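Local coordinates for uncharacterized protein (Pyrococcus abyssi, PDB 5IFF) that acts as a restriction DNA glycosylase, probably excising adenine bases from its recognition sequence, and also binds nonspecific double-stranded DNA as a tetramer, at residues S6-G10 and K11-R15; D48-L51 and R52-Y55; M75-L78 and A79-G83; T86-D89 and I90-L94; R174-R177 and R178-V182. The protein carries 2 engineered substitutions. All coordinates share one frame; numbering follows the deposited sequence.

Interaction 1: S6-G10 and K11-R15; sequences SFENG and KIVVR
Glu8 and Lys11 face each other as the last hydrogen-bonded pair of a beta hairpin, closed by a type I' turn from Glu8 through Asn9 and Gly10 to Lys11. Two residues back, Ser6 and Val13 form the next hydrogen-bonded pair, with Ser6 N 2.8 Å from Val13 O, and Phe7 pairs with Ile12 between them without backbone bonds.

Ser6, Glu8, Lys11 and Val13 put their side chains on one face of the hairpin, where the polar chemistry gathers. The Glu8 chain leaves with CG anti to its own carbonyl carbon (chi1 -64°) and runs on extended, which carries the carboxylate back along the strand to Arg15. There Glu8 OE2 offers its syn lone pair to Arg15 NH1 in a salt bridge of 2.7 Å, the nitrogen's partner lying close to the guanidinium plane; the second link, Arg15 NH2 to Glu8 OE1, is weak. Lys11 CB and CG each lie 3.4 Å from Gly10 C before the chain runs out to a salt bridge with Glu185 of strand 181-186.

On the other face Phe7 presents its ring edge to the Ile12 methyl, CD1 to CD1 at 3.9 Å, and Ile12 continues onto helix 72-81.

A second donor holds the same carboxylate oxygen: Ser6 OG bonds to Glu8 OE2 at 2.6 Å from above the carboxylate plane, while a water joins that OG to Arg15 NH1.

Interaction 2: D48-L51 and R52-Y55; sequences DENL and RDYY
From Glu49 to Asp53 the backbone winds as a 3-10 segment, in which Arg52 N, Asp53 N and Tyr54 N bond in turn to Glu49 O, Asn50 O and Leu51 O before the chain straightens into strand 54-59. The last of these bonds, Tyr54 N to Leu51 O, is 3.1 Å long and fairly straight at 165°. Each N-H comes from above the plane of its carbonyl, in keeping with the tight winding. The segment opens with an Asx turn, where Asp48 OD1 accepts from Asn50 N.

Glu49 reaches Arg52 three residues on. The Arg52 CG sits between its backbone N and carbonyl carbon (chi1 79°), a position that lays CG 3.1 Å from Glu49 O and sends the extended chain past the glutamate. The salt bridge that follows is loose: Glu49 OE2 lies 3.3 Å from Arg52 NH1, and the bond to NE is weaker still. The flat groups stand nearly perpendicular, 81° apart, and the guanidinium comes to the oxygen from above the carboxylate plane, not in a coplanar, paired grip.

Asp53 turns its OD1 to the backbone N of Asn32, which ties the 3-10 segment to the loop after strand 25-29. Its OD2 stays 4.3 Å from Glu49 OE2, a proximity of like charges that the arginine probably eases.

The Tyr54 ring turns an edge to Leu51 O. That carbonyl also receives a water at 2.8 Å, and the same water donates to Tyr54 O.

Interaction 3: M75-L78 and A79-G83; sequences MVRL and AHEHG
Glu81 lies back over the turn of helix that precedes it, meeting Arg77 and Leu78. Its CB rests 3.4 Å from Arg77 O, the carbonyl that also accepts the helical bond from Glu81 N. CG, set anti to the residue's own carbonyl carbon (chi1 -67°), comes closer still to that oxygen, at 3.0 Å. From there the extended chain divides its carboxylate between two neighbours: OE2 meets Arg77 CG at 3.5 Å, and both oxygens lie near the Leu78 methyl CD2. The contact with Arg77 involves the aliphatic part of the arginine, whose guanidinium bends off to Tyr68 O.

The helix ends at Glu81. His82, the first residue to leave helical angles, gives two N-H groups to Leu78 O: its backbone N and its ring ND1, each at 3.2 Å. They approach from opposite faces of the carbonyl plane, and the oxygen lies close to the plane of the imidazole. A side chain thus joins the backbone in satisfying a carbonyl of the last turn and helps to set the rotation of its own ring.

Ile12 of strand 11-17 packs against Met75, Leu78 and Ala79, while the His82 ring stacks on Phe7 of strand 4-8, its hairpin partner. Met75 meets helix 188-201, and Val76 meets both it and helix 203-216. The Met75 side chain also lies about 4 Å from that of Ile60 in the adenine-binding site.

Interaction 4: T86-D89 and I90-L94; sequences TYND and IYELL
The Tyr91 ring spreads one face over the backbone carbonyl of Tyr87, whose oxygen stands 3.3 Å above the ring plane, offset toward the rim. Its far end continues onto the Tyr87 side chain, CZ to Tyr87 CB at 3.8 Å, and the hydroxyl OH comes to 3.7 Å from Tyr87 CD1, oblique to that ring. The two tyrosines therefore do not stack: one lies across the root of the other. The Tyr91 CG is anti to its carbonyl carbon (chi1 -56°), a setting that folds the ring back toward the start of the helix. The Tyr87 ring leads away and meets His80 of the preceding helix edge-to-face.

The same Tyr87 oxygen accepts the helical bond from Tyr91 N at 2.8 Å. One residue on, Asn88 and Glu92 run side by side in the same direction, with Asn88 ND2 4.0 Å from Glu92 CG.

These pairs belong to the first turns of helix 87-99, which starts with a capping box. Thr86 at the N-cap receives Asp89 N on its OG1 at 2.9 Å, and Asp89 OD2 returns the bond by accepting Thr86 N, nearly straight at 172°. Two N-H groups at the helix start thereby gain side-chain acceptors. Ile90 and Leu93 turn to helix 203-216. Asp89 OD1 adds a long, weak ion pair with Lys192. Ile90 CG1 lies 3.6 Å from Thr86 O, the carbonyl that accepts Ile90 N.

Interaction 5: R174-R177 and R178-V182; sequences RVAR and RNEVV
Glu180 and Arg174 both place CG anti to the backbone N (chi1 172° and -178°), and bends further out, at chi2 of the glutamate and chi3 of the arginine, bring their charged ends together from opposite directions. The arginine meets the carboxylate end-on with two nitrogens. Arg174 NH2 reaches Glu180 OE2 at 2.8 Å from above the carboxylate plane, whereas Arg174 NH1 is shared between the oxygens, 3.2 Å from OE1 and 3.1 Å from OE2. All three bonds lie close to the guanidinium plane, although the two flat groups are tilted 35° to one another.

Glu180 OE1 has a second donor in the backbone: Arg177 N meets it at 2.6 Å, nearly along the C-O axis. Glu180 also ends a type II beta turn that starts at Arg177, closed by the bond from Glu180 N to Arg177 O at 3.1 Å; its side chain folds back on the arm leading into the turn. The carboxylate, on a buried residue, is gripped through both oxygens, which would probably favour its charged form. Beside it Arg177 CG packs 3.2 Å from Glu180 OE1.

Other N-H groups of Arg174 hold the carbonyls of Ser170 and Pro169 in the loop before the turn. Past Glu180, the chain enters strand 181-186, the outer neighbour of strand 11-17 in the three-stranded sheet, and the backbone of Val182 bonds to Leu16.

Overall arrangement
Interactions 1, 3 and 4 form a connected series: the hairpin of interaction 1 packs on the helix of interaction 3 through Phe7 and Ile12, and His80 joins that helix to the next. Interaction 5 touches interaction 1 where Arg15 meets Val181 in their shared sheet. Interaction 2 touches none of the others, at the entry to the larger sheet. All five are partly buried. Charge pairs span interactions 1, 2 and 5, loosest in interaction 2 and enclosed around a buried glutamate in interaction 5; the helical contacts rely on backbone bonds, joined by a histidine-to-carbonyl bond in interaction 3 and a capping box in interaction 4. Interactions 2 and 5 come nearest the DNA, their nearest atoms about 6 and 5 Å from it.

Interaction 1: S6-G10 and K11-R15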
# COMPACT_ATOMS: atom_id res chain seq x y z
N SER A 6 14.07 0.54 -26.82
CA SER A 6 13.95 1.17 -28.13
C SER A 6 14.85 0.48 -29.14
O SER A 6 15.71 -0.31 -28.76
CB SER A 6 14.28 2.66 -28.03
OG SER A 6 15.63 2.81 -27.61
N PHE A 7 14.62 0.76 -30.43
CA PHE A 7 15.56 0.39 -31.48
C PHE A 7 16.38 1.62 -31.85
O PHE A 7 15.82 2.64 -32.22
CB PHE A 7 14.83 -0.18 -32.72
CG PHE A 7 15.76 -0.44 -33.88
CD1 PHE A 7 16.53 -1.60 -33.92
CD2 PHE A 7 15.89 0.49 -34.91
CE1 PHE A 7 17.40 -1.84 -34.97
CE2 PHE A 7 16.77 0.27 -35.97
CZ PHE A 7 17.53 -0.90 -36.00
N GLU A 8 17.71 1.51 -31.73
CA GLU A 8 18.65 2.58 -32.10
C GLU A 8 19.92 2.06 -32.75
O GLU A 8 20.57 1.15 -32.21
CB GLU A 8 19.08 3.40 -30.87
CG GLU A 8 17.98 4.14 -30.22
CD GLU A 8 18.35 4.59 -28.82
OE1 GLU A 8 19.55 4.83 -28.52
OE2 GLU A 8 17.41 4.72 -28.03
N ASN A 9 20.29 2.64 -33.89
CA ASN A 9 21.56 2.36 -34.54
C ASN A 9 21.83 0.87 -34.65
O ASN A 9 22.87 0.38 -34.23
CB ASN A 9 22.70 3.05 -33.78
CG ASN A 9 22.42 4.53 -33.53
OD1 ASN A 9 22.40 4.99 -32.38
ND2 ASN A 9 22.20 5.28 -34.62
N GLY A 10 20.84 0.13 -35.15
CA GLY A 10 21.01 -1.29 -35.39
C GLY A 10 20.96 -2.21 -34.18
O GLY A 10 21.24 -3.40 -34.30
N LYS A 11 20.59 -1.68 -33.01
CA LYS A 11 20.60 -2.48 -31.77
C LYS A 11 19.33 -2.25 -30.96
O LYS A 11 18.74 -1.18 -31.02
CB LYS A 11 21.79 -2.11 -30.84
CG LYS A 11 23.12 -2.09 -31.57
CD LYS A 11 24.26 -1.77 -30.61
CE LYS A 11 25.58 -1.62 -31.45
NZ LYS A 11 26.58 -0.78 -30.71
N ILE A 12 18.95 -3.26 -30.19
CA ILE A 12 17.87 -3.04 -29.22
C ILE A 12 18.54 -2.42 -27.98
O ILE A 12 19.55 -2.94 -27.51
CB ILE A 12 17.16 -4.34 -28.85
CG1 ILE A 12 16.50 -4.97 -30.09
CG2 ILE A 12 16.15 -4.12 -27.69
CD1 ILE A 12 15.75 -3.96 -30.95
N VAL A 13 18.01 -1.30 -27.50
CA VAL A 13 18.61 -0.61 -26.36
C VAL A 13 17.58 -0.50 -25.23
O VAL A 13 16.37 -0.35 -25.50
CB VAL A 13 19.11 0.78 -26.79
CG1 VAL A 13 19.59 1.57 -25.57
CG2 VAL A 13 20.24 0.66 -27.85
N VAL A 14 18.02 -0.68 -23.98
CA VAL A 14 17.10 -0.48 -22.85
C VAL A 14 17.67 0.57 -21.92
O VAL A 14 18.88 0.54 -21.58
CB VAL A 14 16.86 -1.77 -22.08
CG1 VAL A 14 15.80 -1.55 -20.97
CG2 VAL A 14 16.31 -2.81 -23.04
N ARG A 15 16.83 1.51 -21.51
CA ARG A 15 17.31 2.49 -20.53
C ARG A 15 16.71 2.12 -19.15
O ARG A 15 15.49 1.85 -19.03
CB ARG A 15 16.96 3.90 -20.96
CG ARG A 15 17.74 4.33 -22.19
CD ARG A 15 17.47 5.74 -22.61
NE ARG A 15 18.48 6.28 -23.54
CZ ARG A 15 18.59 5.94 -24.82
NH1 ARG A 15 17.75 5.06 -25.35
NH2 ARG A 15 19.53 6.50 -25.57
O HOH W 1 15.65 3.09 -24.70

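Interaction 2: D48-L51 and R52-Y55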
# COMPACT_ATOMS: atom_id res chain seq x y z
N ASP A 48 37.85 -0.28 -9.38
CA ASP A 48 38.78 -1.39 -9.24
C ASP A 48 38.02 -2.69 -9.36
O ASP A 48 36.91 -2.69 -9.85
CB ASP A 48 39.48 -1.32 -7.89
CG ASP A 48 38.50 -1.07 -6.75
OD1 ASP A 48 37.32 -1.53 -6.86
OD2 ASP A 48 38.91 -0.41 -5.78
N GLU A 49 38.63 -3.78 -8.90
CA GLU A 49 38.02 -5.10 -8.94
C GLU A 49 36.60 -5.10 -8.34
O GLU A 49 35.78 -5.87 -8.79
CB GLU A 49 38.88 -6.13 -8.20
CG GLU A 49 38.39 -7.58 -8.37
CD GLU A 49 38.18 -8.32 -7.04
OE1 GLU A 49 39.15 -8.43 -6.26
OE2 GLU A 49 37.04 -8.81 -6.79
N ASN A 50 36.32 -4.24 -7.36
CA ASN A 50 35.01 -4.26 -6.70
C ASN A 50 33.87 -3.86 -7.64
O ASN A 50 32.76 -4.30 -7.43
CB ASN A 50 34.99 -3.37 -5.45
CG ASN A 50 35.93 -3.87 -4.38
OD1 ASN A 50 35.85 -5.02 -3.95
ND2 ASN A 50 36.86 -3.02 -3.97
N LEU A 51 34.13 -3.06 -8.68
CA LEU A 51 33.04 -2.69 -9.62
C LEU A 51 32.34 -3.91 -10.22
O LEU A 51 31.14 -3.88 -10.51
CB LEU A 51 33.56 -1.82 -10.79
CG LEU A 51 32.45 -1.17 -11.66
CD1 LEU A 51 31.39 -0.42 -10.84
CD2 LEU A 51 33.11 -0.25 -12.69
N ARG A 52 33.11 -4.97 -10.48
CA ARG A 52 32.57 -6.13 -11.18
C ARG A 52 31.58 -6.93 -10.33
O ARG A 52 30.93 -7.83 -10.85
CB ARG A 52 33.70 -7.07 -11.64
CG ARG A 52 34.22 -7.93 -10.51
CD ARG A 52 35.05 -9.12 -10.96
NE ARG A 52 35.62 -9.79 -9.79
CZ ARG A 52 36.30 -10.93 -9.83
NH1 ARG A 52 36.77 -11.46 -8.70
NH2 ARG A 52 36.50 -11.56 -10.98
N ASP A 53 31.51 -6.63 -9.02
CA ASP A 53 30.52 -7.25 -8.15
C ASP A 53 29.11 -6.58 -8.20
O ASP A 53 28.16 -7.05 -7.55
CB ASP A 53 31.02 -7.23 -6.71
CG ASP A 53 32.28 -8.08 -6.51
OD1 ASP A 53 32.47 -9.05 -7.30
OD2 ASP A 53 33.04 -7.77 -5.59
N TYR A 54 28.98 -5.48 -8.93
CA TYR A 54 27.68 -4.78 -8.96
C TYR A 54 26.91 -5.04 -10.25
O TYR A 54 27.46 -5.00 -11.36
CB TYR A 54 27.84 -3.29 -8.78
CG TYR A 54 28.35 -2.97 -7.41
CD1 TYR A 54 27.48 -2.88 -6.33
CD2 TYR A 54 29.73 -2.85 -7.16
CE1 TYR A 54 27.95 -2.62 -5.04
CE2 TYR A 54 30.22 -2.58 -5.88
CZ TYR A 54 29.33 -2.47 -4.82
OH TYR A 54 29.79 -2.23 -3.53
N TYR A 55 25.61 -5.31 -10.08
CA TYR A 55 24.73 -5.63 -11.21
C TYR A 55 23.44 -4.87 -11.12
O TYR A 55 22.96 -4.54 -10.02
CB TYR A 55 24.38 -7.12 -11.25
CG TYR A 55 25.57 -8.04 -11.39
CD1 TYR A 55 26.47 -8.21 -10.34
CD2 TYR A 55 25.78 -8.75 -12.57
CE1 TYR A 55 27.57 -9.06 -10.46
CE2 TYR A 55 26.87 -9.61 -12.69
CZ TYR A 55 27.74 -9.77 -11.64
OH TYR A 55 28.84 -10.61 -11.76
O HOH W 2 29.87 -4.56 -12.88

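Interaction 3: M75-L78 and A79-G83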
# COMPACT_ATOMS: atom_id res chain seq x y z
N MET A 75 11.29 -6.00 -26.64
CA MET A 75 12.63 -6.25 -27.14
C MET A 75 12.58 -7.19 -28.35
O MET A 75 13.18 -6.94 -29.40
CB MET A 75 13.48 -6.90 -26.06
CG MET A 75 13.82 -5.91 -24.95
SD MET A 75 14.41 -6.72 -23.45
CE MET A 75 15.53 -7.89 -23.92
N VAL A 76 11.90 -8.30 -28.14
CA VAL A 76 11.87 -9.36 -29.15
C VAL A 76 11.11 -8.93 -30.40
O VAL A 76 11.57 -9.19 -31.52
CB VAL A 76 11.27 -10.68 -28.54
CG1 VAL A 76 10.99 -11.75 -29.62
CG2 VAL A 76 12.29 -11.25 -27.52
N ARG A 77 9.97 -8.27 -30.25
CA ARG A 77 9.22 -7.88 -31.44
C ARG A 77 10.08 -6.87 -32.23
O ARG A 77 10.17 -6.93 -33.46
CB ARG A 77 7.84 -7.30 -31.10
CG ARG A 77 7.02 -6.97 -32.36
CD ARG A 77 5.62 -6.43 -32.05
NE ARG A 77 4.71 -7.44 -31.49
CZ ARG A 77 4.41 -7.50 -30.20
NH1 ARG A 77 3.57 -8.42 -29.76
NH2 ARG A 77 4.96 -6.64 -29.35
N LEU A 78 10.72 -5.93 -31.52
CA LEU A 78 11.59 -4.95 -32.22
C LEU A 78 12.79 -5.65 -32.83
O LEU A 78 13.18 -5.33 -33.96
CB LEU A 78 12.08 -3.84 -31.26
CG LEU A 78 11.09 -2.74 -30.87
CD1 LEU A 78 11.79 -1.79 -29.87
CD2 LEU A 78 10.49 -2.01 -32.09
N ALA A 79 13.38 -6.61 -32.10
CA ALA A 79 14.54 -7.34 -32.64
C ALA A 79 14.19 -8.09 -33.93
O ALA A 79 14.97 -8.16 -34.90
CB ALA A 79 15.08 -8.31 -31.59
N HIS A 80 13.03 -8.73 -33.92
CA HIS A 80 12.61 -9.46 -35.13
C HIS A 80 12.22 -8.52 -36.26
O HIS A 80 12.61 -8.73 -37.41
CB HIS A 80 11.46 -10.43 -34.79
CG HIS A 80 11.02 -11.22 -35.97
ND1 HIS A 80 11.86 -12.08 -36.65
CD2 HIS A 80 9.85 -11.20 -36.67
CE1 HIS A 80 11.21 -12.61 -37.68
NE2 HIS A 80 9.99 -12.08 -37.70
N GLU A 81 11.49 -7.44 -35.96
CA GLU A 81 11.18 -6.45 -36.99
C GLU A 81 12.45 -6.01 -37.76
O GLU A 81 12.40 -5.80 -38.98
CB GLU A 81 10.53 -5.20 -36.41
CG GLU A 81 9.15 -5.35 -35.81
CD GLU A 81 8.66 -4.04 -35.19
OE1 GLU A 81 9.02 -2.95 -35.73
OE2 GLU A 81 7.93 -4.10 -34.17
N HIS A 82 13.56 -5.88 -37.06
CA HIS A 82 14.76 -5.26 -37.60
C HIS A 82 15.82 -6.28 -37.97
O HIS A 82 16.95 -5.91 -38.21
CB HIS A 82 15.34 -4.21 -36.59
CG HIS A 82 14.54 -2.95 -36.59
ND1 HIS A 82 13.56 -2.69 -35.66
CD2 HIS A 82 14.44 -1.97 -37.52
CE1 HIS A 82 12.95 -1.56 -35.97
NE2 HIS A 82 13.46 -1.11 -37.10
N GLY A 83 15.47 -7.56 -37.96
CA GLY A 83 16.39 -8.58 -38.45
C GLY A 83 17.51 -8.91 -37.48
O GLY A 83 18.45 -9.60 -37.83

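Interaction 4: T86-D89 and I90-L94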
# COMPACT_ATOMS: atom_id res chain seq x y z
N THR A 86 16.39 -13.47 -36.00
CA THR A 86 16.03 -13.90 -37.34
C THR A 86 14.88 -14.91 -37.27
O THR A 86 14.54 -15.40 -36.19
CB THR A 86 17.20 -14.59 -38.07
OG1 THR A 86 17.59 -15.73 -37.30
CG2 THR A 86 18.40 -13.65 -38.25
N TYR A 87 14.32 -15.22 -38.43
CA TYR A 87 13.29 -16.27 -38.44
C TYR A 87 13.89 -17.54 -37.93
O TYR A 87 13.28 -18.23 -37.12
CB TYR A 87 12.75 -16.50 -39.87
CG TYR A 87 11.82 -15.42 -40.28
CD1 TYR A 87 10.46 -15.48 -39.96
CD2 TYR A 87 12.29 -14.31 -40.97
CE1 TYR A 87 9.58 -14.47 -40.33
CE2 TYR A 87 11.43 -13.30 -41.35
CZ TYR A 87 10.08 -13.38 -41.02
OH TYR A 87 9.22 -12.37 -41.40
N ASN A 88 15.12 -17.83 -38.39
CA ASN A 88 15.76 -19.05 -37.98
C ASN A 88 15.95 -19.09 -36.45
O ASN A 88 15.83 -20.15 -35.84
CB ASN A 88 17.09 -19.23 -38.68
CG ASN A 88 17.73 -20.55 -38.37
OD1 ASN A 88 17.37 -21.56 -38.92
ND2 ASN A 88 18.70 -20.54 -37.50
N ASP A 89 16.32 -17.94 -35.87
CA ASP A 89 16.45 -17.86 -34.42
C ASP A 89 15.11 -18.28 -33.77
O ASP A 89 15.09 -19.01 -32.75
CB ASP A 89 16.78 -16.44 -33.97
CG ASP A 89 18.23 -16.03 -34.29
OD1 ASP A 89 19.11 -16.89 -34.47
OD2 ASP A 89 18.47 -14.81 -34.35
N ILE A 90 14.00 -17.78 -34.32
CA ILE A 90 12.68 -18.04 -33.71
C ILE A 90 12.33 -19.52 -33.88
O ILE A 90 11.84 -20.16 -32.93
CB ILE A 90 11.57 -17.12 -34.30
CG1 ILE A 90 11.80 -15.69 -33.80
CG2 ILE A 90 10.18 -17.49 -33.77
CD1 ILE A 90 10.98 -14.67 -34.58
N TYR A 91 12.62 -20.08 -35.06
CA TYR A 91 12.33 -21.51 -35.27
C TYR A 91 13.10 -22.39 -34.29
O TYR A 91 12.59 -23.43 -33.83
CB TYR A 91 12.67 -21.96 -36.69
CG TYR A 91 12.00 -21.18 -37.78
CD1 TYR A 91 10.75 -20.57 -37.59
CD2 TYR A 91 12.63 -21.06 -39.03
CE1 TYR A 91 10.14 -19.85 -38.68
CE2 TYR A 91 12.06 -20.38 -40.06
CZ TYR A 91 10.83 -19.76 -39.88
OH TYR A 91 10.34 -19.07 -40.96
N GLU A 92 14.36 -22.02 -34.02
CA GLU A 92 15.18 -22.74 -33.04
C GLU A 92 14.59 -22.64 -31.62
O GLU A 92 14.61 -23.58 -30.85
CB GLU A 92 16.61 -22.20 -33.02
CG GLU A 92 17.44 -22.57 -34.24
CD GLU A 92 17.72 -24.07 -34.33
OE1 GLU A 92 18.32 -24.63 -33.39
OE2 GLU A 92 17.35 -24.68 -35.35
N LEU A 93 14.06 -21.50 -31.28
CA LEU A 93 13.44 -21.38 -29.97
C LEU A 93 12.13 -22.20 -29.89
O LEU A 93 11.82 -22.79 -28.85
CB LEU A 93 13.16 -19.92 -29.66
CG LEU A 93 14.43 -19.14 -29.32
CD1 LEU A 93 14.17 -17.65 -29.49
CD2 LEU A 93 14.83 -19.52 -27.91
N LEU A 94 11.35 -22.19 -30.97
CA LEU A 94 10.11 -23.01 -30.98
C LEU A 94 10.44 -24.50 -30.86
O LEU A 94 9.72 -25.27 -30.16
CB LEU A 94 9.28 -22.72 -32.25
CG LEU A 94 8.66 -21.31 -32.31
CD1 LEU A 94 7.99 -21.13 -33.69
CD2 LEU A 94 7.67 -21.10 -31.19

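Interaction 5: R174-R177 and R178-V182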
# COMPACT_ATOMS: atom_id res chain seq x y z
N ARG A 174 32.44 6.83 -10.59
CA ARG A 174 31.47 7.88 -10.88
C ARG A 174 30.37 7.84 -9.80
O ARG A 174 30.01 6.75 -9.33
CB ARG A 174 30.88 7.63 -12.28
CG ARG A 174 29.89 8.65 -12.73
CD ARG A 174 29.82 8.79 -14.22
NE ARG A 174 28.91 7.84 -14.86
CZ ARG A 174 27.59 7.91 -14.77
NH1 ARG A 174 27.02 8.87 -14.03
NH2 ARG A 174 26.83 7.02 -15.41
N VAL A 175 29.81 9.00 -9.44
CA VAL A 175 28.58 8.97 -8.62
C VAL A 175 27.28 9.18 -9.44
O VAL A 175 27.09 10.19 -10.11
CB VAL A 175 28.63 9.99 -7.46
CG1 VAL A 175 28.63 11.43 -7.97
CG2 VAL A 175 27.46 9.77 -6.52
N ALA A 176 26.38 8.21 -9.38
CA ALA A 176 25.09 8.30 -10.10
C ALA A 176 24.34 9.61 -9.80
O ALA A 176 24.23 10.03 -8.66
CB ALA A 176 24.23 7.11 -9.76
N ARG A 177 23.85 10.28 -10.84
CA ARG A 177 23.07 11.51 -10.69
C ARG A 177 21.69 11.18 -10.09
O ARG A 177 21.29 10.01 -10.04
CB ARG A 177 22.89 12.22 -12.04
CG ARG A 177 24.16 12.39 -12.87
CD ARG A 177 24.87 13.68 -12.50
NE ARG A 177 26.03 13.93 -13.36
CZ ARG A 177 26.62 15.11 -13.49
NH1 ARG A 177 26.18 16.17 -12.82
NH2 ARG A 177 27.67 15.24 -14.30
N ARG A 178 20.98 12.21 -9.65
CA ARG A 178 19.61 12.05 -9.18
C ARG A 178 18.73 11.49 -10.31
O ARG A 178 18.73 12.03 -11.41
CB ARG A 178 19.04 13.38 -8.69
CG ARG A 178 17.75 13.26 -7.90
CD ARG A 178 17.33 14.61 -7.35
NE ARG A 178 18.47 15.52 -7.24
CZ ARG A 178 19.29 15.57 -6.20
NH1 ARG A 178 19.11 14.76 -5.16
NH2 ARG A 178 20.31 16.43 -6.19
N ASN A 179 18.02 10.41 -10.04
CA ASN A 179 17.18 9.75 -11.05
C ASN A 179 17.97 9.33 -12.31
O ASN A 179 17.45 9.33 -13.42
CB ASN A 179 16.02 10.66 -11.45
CG ASN A 179 15.18 11.09 -10.26
OD1 ASN A 179 14.89 10.28 -9.37
ND2 ASN A 179 14.79 12.36 -10.22
N GLU A 180 19.23 8.98 -12.11
CA GLU A 180 20.07 8.57 -13.23
C GLU A 180 19.47 7.39 -13.98
O GLU A 180 19.04 6.41 -13.37
CB GLU A 180 21.48 8.23 -12.76
CG GLU A 180 22.35 7.60 -13.85
CD GLU A 180 23.63 8.37 -14.10
OE1 GLU A 180 23.98 9.20 -13.24
OE2 GLU A 180 24.27 8.14 -15.17
N VAL A 181 19.50 7.47 -15.30
CA VAL A 181 19.13 6.39 -16.17
C VAL A 181 20.33 5.98 -17.07
O VAL A 181 20.98 6.85 -17.64
CB VAL A 181 17.93 6.82 -17.01
CG1 VAL A 181 17.75 5.90 -18.15
CG2 VAL A 181 16.65 6.92 -16.10
N VAL A 182 20.66 4.69 -17.15
CA VAL A 182 21.80 4.25 -17.95
C VAL A 182 21.31 3.49 -19.15
O VAL A 182 20.13 3.10 -19.21
CB VAL A 182 22.79 3.37 -17.17
CG1 VAL A 182 23.40 4.20 -16.00
CG2 VAL A 182 22.09 2.09 -16.69